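Local atomic coordinates of cyclic nucleotide-binding protein (Ruegeria pomeroyi, PDB entry 3FX3), a protein that probably acts as a DNA-binding transcription regulator of the CRP type, joining a cyclic nucleotide-binding domain to a helix-turn-helix domain. Residues B[74-79]-B[181-186]; B[156-161]-B[193-198]; B[214-217]-B[221-224]. All coordinates share one frame; numbering follows the deposited sequence.

Contact 1 (B[74-79]-B[181-186])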
# COMPACT_ATOMS: atom_id res chain seq x y z
N GLU B 74 -0.73 2.68 -28.25
CA GLU B 74 -0.85 1.86 -27.05
C GLU B 74 0.01 2.51 -25.98
O GLU B 74 1.22 2.62 -26.15
CB GLU B 74 -0.39 0.41 -27.32
CG GLU B 74 -1.30 -0.38 -28.31
CD GLU B 74 -0.99 -1.89 -28.42
OE1 GLU B 74 -0.07 -2.41 -27.73
OE2 GLU B 74 -1.70 -2.58 -29.21
N ALA B 75 -0.63 2.98 -24.91
CA ALA B 75 0.03 3.43 -23.69
C ALA B 75 -0.01 2.30 -22.62
O ALA B 75 -1.07 2.03 -22.08
CB ALA B 75 -0.72 4.65 -23.14
N VAL B 76 1.13 1.68 -22.32
CA VAL B 76 1.21 0.62 -21.29
C VAL B 76 0.94 1.21 -19.92
O VAL B 76 1.56 2.17 -19.53
CB VAL B 76 2.55 -0.13 -21.29
CG1 VAL B 76 2.64 -1.15 -20.14
CG2 VAL B 76 2.76 -0.84 -22.64
N VAL B 77 0.01 0.63 -19.19
CA VAL B 77 -0.39 1.09 -17.86
C VAL B 77 0.27 0.23 -16.76
O VAL B 77 0.56 0.72 -15.67
CB VAL B 77 -1.92 0.97 -17.70
CG1 VAL B 77 -2.37 1.14 -16.22
CG2 VAL B 77 -2.59 1.94 -18.59
N SER B 78 0.43 -1.07 -17.01
CA SER B 78 1.03 -1.98 -16.02
C SER B 78 1.45 -3.26 -16.67
O SER B 78 0.92 -3.62 -17.72
CB SER B 78 0.06 -2.37 -14.93
OG SER B 78 -1.05 -1.54 -14.91
N VAL B 79 2.37 -3.95 -16.01
CA VAL B 79 2.68 -5.33 -16.31
C VAL B 79 2.59 -6.18 -15.07
O VAL B 79 2.99 -5.75 -13.98
CB VAL B 79 4.06 -5.51 -16.96
CG1 VAL B 79 4.02 -4.96 -18.34
CG2 VAL B 79 5.17 -4.83 -16.15
N LYS B 181 12.76 -4.92 -22.21
CA LYS B 181 13.07 -4.55 -20.82
C LYS B 181 12.48 -3.20 -20.40
O LYS B 181 12.42 -2.89 -19.20
CB LYS B 181 14.60 -4.58 -20.56
CG LYS B 181 15.30 -5.93 -20.87
CD LYS B 181 14.72 -7.11 -20.04
CE LYS B 181 15.37 -8.45 -20.40
NZ LYS B 181 14.99 -8.95 -21.77
N MSE B 182 12.01 -2.41 -21.37
CA MSE B 182 11.34 -1.15 -21.05
C MSE B 182 10.06 -1.35 -20.25
O MSE B 182 9.66 -0.46 -19.50
CB MSE B 182 11.07 -0.35 -22.34
CG MSE B 182 12.38 0.16 -22.96
SE MSE B 182 12.28 1.48 -24.43
CE MSE B 182 11.02 2.72 -23.55
N LEU B 183 9.43 -2.51 -20.37
CA LEU B 183 8.28 -2.82 -19.53
C LEU B 183 8.67 -2.91 -18.06
O LEU B 183 7.93 -2.46 -17.20
CB LEU B 183 7.62 -4.13 -19.97
CG LEU B 183 7.01 -4.11 -21.39
CD1 LEU B 183 6.64 -5.50 -21.83
CD2 LEU B 183 5.79 -3.18 -21.46
N ILE B 184 9.84 -3.48 -17.78
CA ILE B 184 10.32 -3.56 -16.38
C ILE B 184 10.71 -2.16 -15.89
O ILE B 184 10.41 -1.77 -14.75
CB ILE B 184 11.53 -4.52 -16.26
CG1 ILE B 184 11.13 -5.93 -16.70
CG2 ILE B 184 12.06 -4.55 -14.83
CD1 ILE B 184 9.81 -6.41 -16.13
N ALA B 185 11.32 -1.39 -16.77
CA ALA B 185 11.74 -0.04 -16.43
C ALA B 185 10.52 0.77 -16.04
O ALA B 185 10.53 1.45 -15.01
CB ALA B 185 12.50 0.62 -17.62
N GLY B 186 9.47 0.68 -16.85
CA GLY B 186 8.19 1.32 -16.54
C GLY B 186 7.68 0.92 -15.16
O GLY B 186 7.29 1.77 -14.33

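Contact 2 (B[156-161]-B[193-198]). With PO4 (phosphate ion), chain H.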
# COMPACT_ATOMS: atom_id res chain seq x y z
N GLN B 156 20.06 -1.48 -6.29
CA GLN B 156 19.50 -2.19 -5.15
C GLN B 156 18.02 -2.45 -5.35
O GLN B 156 17.52 -3.51 -5.00
CB GLN B 156 19.73 -1.42 -3.83
CG GLN B 156 21.18 -1.52 -3.36
CD GLN B 156 21.45 -0.73 -2.10
OE1 GLN B 156 21.18 0.47 -2.04
NE2 GLN B 156 22.02 -1.39 -1.09
N ARG B 157 17.32 -1.48 -5.93
CA ARG B 157 15.88 -1.65 -6.17
C ARG B 157 15.62 -2.77 -7.16
O ARG B 157 14.67 -3.50 -7.00
CB ARG B 157 15.24 -0.35 -6.63
CG ARG B 157 15.22 0.74 -5.53
CD ARG B 157 14.83 2.09 -6.15
NE ARG B 157 13.51 1.96 -6.69
CZ ARG B 157 13.06 2.42 -7.85
NH1 ARG B 157 13.79 3.15 -8.67
NH2 ARG B 157 11.82 2.16 -8.14
N VAL B 158 16.49 -2.92 -8.16
CA VAL B 158 16.32 -3.99 -9.15
C VAL B 158 16.62 -5.35 -8.52
O VAL B 158 15.91 -6.34 -8.77
CB VAL B 158 17.20 -3.74 -10.39
CG1 VAL B 158 17.17 -4.94 -11.37
CG2 VAL B 158 16.76 -2.45 -11.07
N ALA B 159 17.67 -5.38 -7.69
CA ALA B 159 18.01 -6.59 -6.91
C ALA B 159 16.78 -7.05 -6.12
O ALA B 159 16.42 -8.21 -6.12
CB ALA B 159 19.18 -6.30 -5.96
N GLU B 160 16.14 -6.10 -5.47
CA GLU B 160 14.95 -6.34 -4.67
C GLU B 160 13.79 -6.89 -5.50
O GLU B 160 13.06 -7.82 -5.10
CB GLU B 160 14.56 -5.00 -4.04
CG GLU B 160 13.77 -5.09 -2.82
CD GLU B 160 14.56 -5.65 -1.61
OE1 GLU B 160 15.52 -4.98 -1.11
OE2 GLU B 160 14.16 -6.74 -1.15
N PHE B 161 13.60 -6.29 -6.67
CA PHE B 161 12.61 -6.76 -7.61
C PHE B 161 12.90 -8.22 -8.03
O PHE B 161 12.03 -9.08 -8.00
CB PHE B 161 12.55 -5.79 -8.81
CG PHE B 161 11.67 -6.25 -9.92
CD1 PHE B 161 10.31 -6.02 -9.87
CD2 PHE B 161 12.20 -6.92 -11.01
CE1 PHE B 161 9.47 -6.46 -10.89
CE2 PHE B 161 11.37 -7.34 -12.05
CZ PHE B 161 10.00 -7.10 -11.97
N GLU B 193 17.82 3.47 -19.59
CA GLU B 193 19.26 3.43 -19.45
C GLU B 193 19.67 3.23 -17.99
O GLU B 193 20.71 2.61 -17.70
CB GLU B 193 19.92 4.67 -20.10
CG GLU B 193 19.63 6.05 -19.46
CD GLU B 193 18.26 6.69 -19.84
OE1 GLU B 193 17.41 6.10 -20.56
OE2 GLU B 193 18.04 7.83 -19.38
N SER B 194 18.85 3.74 -17.06
CA SER B 194 19.05 3.49 -15.64
C SER B 194 18.88 2.02 -15.31
O SER B 194 19.68 1.46 -14.56
CB SER B 194 18.10 4.31 -14.77
OG SER B 194 18.38 5.69 -14.85
N LEU B 195 17.86 1.39 -15.87
CA LEU B 195 17.68 -0.06 -15.68
C LEU B 195 18.90 -0.82 -16.18
O LEU B 195 19.33 -1.79 -15.55
CB LEU B 195 16.41 -0.56 -16.37
CG LEU B 195 16.09 -2.05 -16.18
CD1 LEU B 195 15.98 -2.38 -14.71
CD2 LEU B 195 14.83 -2.46 -16.91
N SER B 196 19.46 -0.37 -17.31
CA SER B 196 20.63 -1.04 -17.89
C SER B 196 21.88 -0.94 -17.02
O SER B 196 22.62 -1.92 -16.87
CB SER B 196 20.92 -0.50 -19.30
OG SER B 196 19.92 -0.97 -20.18
N ARG B 197 22.12 0.26 -16.49
CA ARG B 197 23.19 0.45 -15.52
C ARG B 197 22.98 -0.46 -14.32
O ARG B 197 23.93 -1.10 -13.86
CB ARG B 197 23.23 1.89 -15.01
CG ARG B 197 23.67 2.92 -16.04
CD ARG B 197 24.10 4.26 -15.38
NE ARG B 197 22.97 5.18 -15.12
CZ ARG B 197 22.34 5.91 -16.05
NH1 ARG B 197 21.33 6.70 -15.68
NH2 ARG B 197 22.69 5.85 -17.34
N ALA B 198 21.75 -0.54 -13.82
CA ALA B 198 21.48 -1.37 -12.66
C ALA B 198 21.87 -2.80 -12.96
O ALA B 198 22.58 -3.43 -12.17
CB ALA B 198 20.02 -1.28 -12.18
P PO4 H . 21.24 5.80 -11.85
O1 PO4 H . 20.31 6.69 -12.65
O2 PO4 H . 22.57 5.72 -12.56
O3 PO4 H . 20.70 4.38 -11.72
O4 PO4 H . 21.45 6.38 -10.47

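Contact 3 (B[214-217]-B[221-224])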
# COMPACT_ATOMS: atom_id res chain seq x y z
N ALA B 214 16.56 -13.76 -16.54
CA ALA B 214 17.68 -13.36 -15.72
C ALA B 214 18.14 -14.57 -14.92
O ALA B 214 17.34 -15.41 -14.52
CB ALA B 214 17.29 -12.26 -14.78
N GLU B 215 19.44 -14.65 -14.69
CA GLU B 215 20.03 -15.72 -13.90
C GLU B 215 20.69 -15.13 -12.67
O GLU B 215 21.57 -14.26 -12.78
CB GLU B 215 21.05 -16.50 -14.75
CG GLU B 215 20.39 -17.20 -15.93
CD GLU B 215 21.36 -17.94 -16.84
OE1 GLU B 215 22.58 -17.70 -16.75
OE2 GLU B 215 20.88 -18.75 -17.67
N ILE B 216 20.22 -15.58 -11.50
CA ILE B 216 20.81 -15.23 -10.19
C ILE B 216 21.57 -16.45 -9.68
O ILE B 216 20.97 -17.49 -9.40
CB ILE B 216 19.71 -14.83 -9.16
CG1 ILE B 216 18.83 -13.70 -9.70
CG2 ILE B 216 20.33 -14.43 -7.81
CD1 ILE B 216 17.70 -14.14 -10.65
N GLU B 217 22.89 -16.34 -9.57
CA GLU B 217 23.67 -17.50 -9.13
C GLU B 217 23.44 -17.79 -7.63
O GLU B 217 23.26 -18.95 -7.25
CB GLU B 217 25.16 -17.37 -9.50
CG GLU B 217 25.98 -16.39 -8.67
CD GLU B 217 27.43 -16.26 -9.17
OE1 GLU B 217 27.66 -16.37 -10.40
OE2 GLU B 217 28.35 -16.06 -8.33
N LEU B 221 23.77 -13.95 -1.81
CA LEU B 221 24.65 -12.90 -2.33
C LEU B 221 23.86 -11.68 -2.86
O LEU B 221 24.24 -10.54 -2.62
CB LEU B 221 25.52 -13.47 -3.44
CG LEU B 221 26.66 -12.59 -3.97
CD1 LEU B 221 27.86 -12.59 -3.01
CD2 LEU B 221 27.09 -13.10 -5.35
N LEU B 222 22.74 -11.93 -3.55
CA LEU B 222 21.96 -10.82 -4.11
C LEU B 222 21.28 -10.04 -3.00
O LEU B 222 21.32 -8.81 -2.99
CB LEU B 222 20.95 -11.32 -5.15
CG LEU B 222 20.17 -10.22 -5.91
CD1 LEU B 222 21.09 -9.16 -6.50
CD2 LEU B 222 19.30 -10.84 -7.01
N ARG B 223 20.67 -10.76 -2.05
CA ARG B 223 20.10 -10.13 -0.85
C ARG B 223 21.12 -9.30 -0.06
O ARG B 223 20.77 -8.28 0.52
CB ARG B 223 19.47 -11.17 0.08
CG ARG B 223 18.65 -10.54 1.21
CD ARG B 223 17.72 -11.54 1.90
NE ARG B 223 16.95 -12.35 0.94
CZ ARG B 223 15.86 -11.94 0.27
NH1 ARG B 223 15.36 -10.70 0.42
NH2 ARG B 223 15.25 -12.80 -0.58
N ASP B 224 22.37 -9.74 -0.04
CA ASP B 224 23.40 -8.96 0.63
C ASP B 224 23.58 -7.63 -0.07
O ASP B 224 23.61 -6.59 0.58
CB ASP B 224 24.73 -9.70 0.69
CG ASP B 224 25.66 -9.10 1.72
OD1 ASP B 224 25.27 -9.09 2.91
OD2 ASP B 224 26.74 -8.62 1.34

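Contact 1 (B[74-79]-B[181-186])
V79 and L183 are the residues at which strand 74-79 and helix 182-186 come nearest, with 6.9 Å between V79 CA and L183 CA. No hydrogen bond runs between the two backbones, and the contact rests on three side chains and the carbonyl oxygen of L183. The strand lies at the edge of its sheet. It pairs with strand 62-68 on one side, while the helix stands beyond it on the other. Within this edge strand V77 and S78 both face L65, which makes a classic beta bulge. The extra residue alters the usual up-and-down order of the strand, and V76 and V79, three positions apart, both direct their CB atoms toward the helix.

L183 is the helix residue that enters between the two valines. Its CG lies anti to the carbonyl carbon and beside the backbone N (chi1 -64°), which carries the CD2 methyl out to the strand. L183 CD2 is 4.0 Å from V76 CG1 and also 4.0 Å from V79 CG1, and the leucine crosses each valine at about a right angle. This is one place where the two domains of a CRP-like regulator touch: the strand belongs to the cyclic nucleotide-binding beta-roll, and helix 182-187 is the first helix of the helix-turn-helix. V79 also packs closer to the helix backbone, its CG2 sitting 3.8 Å from L183 O. That methyl occupies the position between its own backbone N and carbonyl carbon, and CG1 is thereby turned to L183 CB, also at 4.0 Å. V79 is buried, whereas V76 is exposed, so the apolar patch runs from covered to open along the strand. Beyond it, V79 O receives a weak hydrogen bond from R187 NH1, and L183 rests on V104 and P178 as well.

Contact 2 (B[156-161]-B[193-198])
In the helix-turn-helix domain, V158 of helix 154-165 packs on L195 and A198 of helix 192-203, the second helix of the motif and, by analogy with CRP relatives, the one expected to read DNA. V158 touches both residues with a single methyl: its CG2 lies 3.6 Å from A198 CB and 3.7 Å from L195 CD1. A198 presents just a methyl here, and V158 CA and A198 CA are 6.8 Å apart. L195 reaches in from one turn earlier, CG anti to the backbone N (chi1 -178°), and its side chain crosses the valine at about a right angle. V158 also packs on M190, F199 and L202, so it is enclosed in apolar groups.

R197 of helix 192-203 holds a phosphate ion, probably taken from the crystallisation liquor, with S194 beside it. R197 NE donates to O2 of the ion at 2.6 Å, and R197 NH1 donates to O1 at 3.2 Å with a nearly straight angle of 174°. The phosphorus lies in the guanidinium plane at its edge, while one face of the group lies over E193 O and S194 CA. A bend at chi3 (-86°) folds the arginine back along its helix. S194 OG stands 3.1 Å from phosphate O1.

The two R197 donors grip different oxygens of the ion, which limits how it can turn. One side of helix 192-203 thus packs on V158 through L195 and A198, while S194 and R197 meet the anion, an arrangement consistent with a helix that could offer them to a DNA backbone phosphate.

Contact 3 (B[214-217]-B[221-224])
I216 and L222 lie opposite each other where strand 214-216 gives way to helix 221-224, their CA atoms 7.6 Å apart, while E217 CA and L221 CA stand slightly farther off at 8.3 Å. The pair belongs to the winged-helix form of the CRP-like DNA-binding domain. Strand 213-216 is the middle strand of its small antiparallel sheet, with 173-176 on one flank and 207-209 on the other. Only a short turn then leads into helix 219-227, which packs back against the strand it has just left. No hydrogen bond links the two segments.

I216 meets L222 with both branches, CG2 slightly the nearer. The CG2 methyl is anti to the backbone N, while CG1 stands beside the N and runs back along the strand; both touch the same leucine methyl. L222 offers mainly that CD2 methyl, with CB behind it, its CG anti to the backbone N (chi1 -174°): L222 CD2 sits 3.8 Å from I216 CG2 and 4.0 Å from I216 CG1, and the side chains cross at about a right angle. Both residues are buried. Beyond the pair, L222 packs on A159, L162 and L163 of helix 154-165. I216 pairs with C173 through the backbone and touches C166, so it lies beside the C166-C173 disulfide seen in this structure.

Toward the surface the contact thins out. E217 is exposed, and the end of its side chain comes nearer to L221. The approach is a loose one, with E217 OE2 4.4 Å from the L221 CD2 methyl.

Contacts 2 and 3 are both packed inside the helix-turn-helix domain, whereas contact 1 joins that domain to the cyclic nucleotide-binding one. Contact 2 is fully buried at its touching residues; contacts 1 and 3 each run from a buried residue to an exposed one. All three are mainly apolar, with no hydrogen bond between their segments, and only contact 2 carries an anion site, on the outer side of its helix. Helix 154-165 joins contacts 2 and 3, A159 CB meeting L222 CD1 at 3.5 Å. Contacts 1 and 2 each use one helix of the helix-turn-helix pair, I184 packing on L195 and F161. Contacts 1 and 3 do not touch, their nearest atoms being about 7 Å apart.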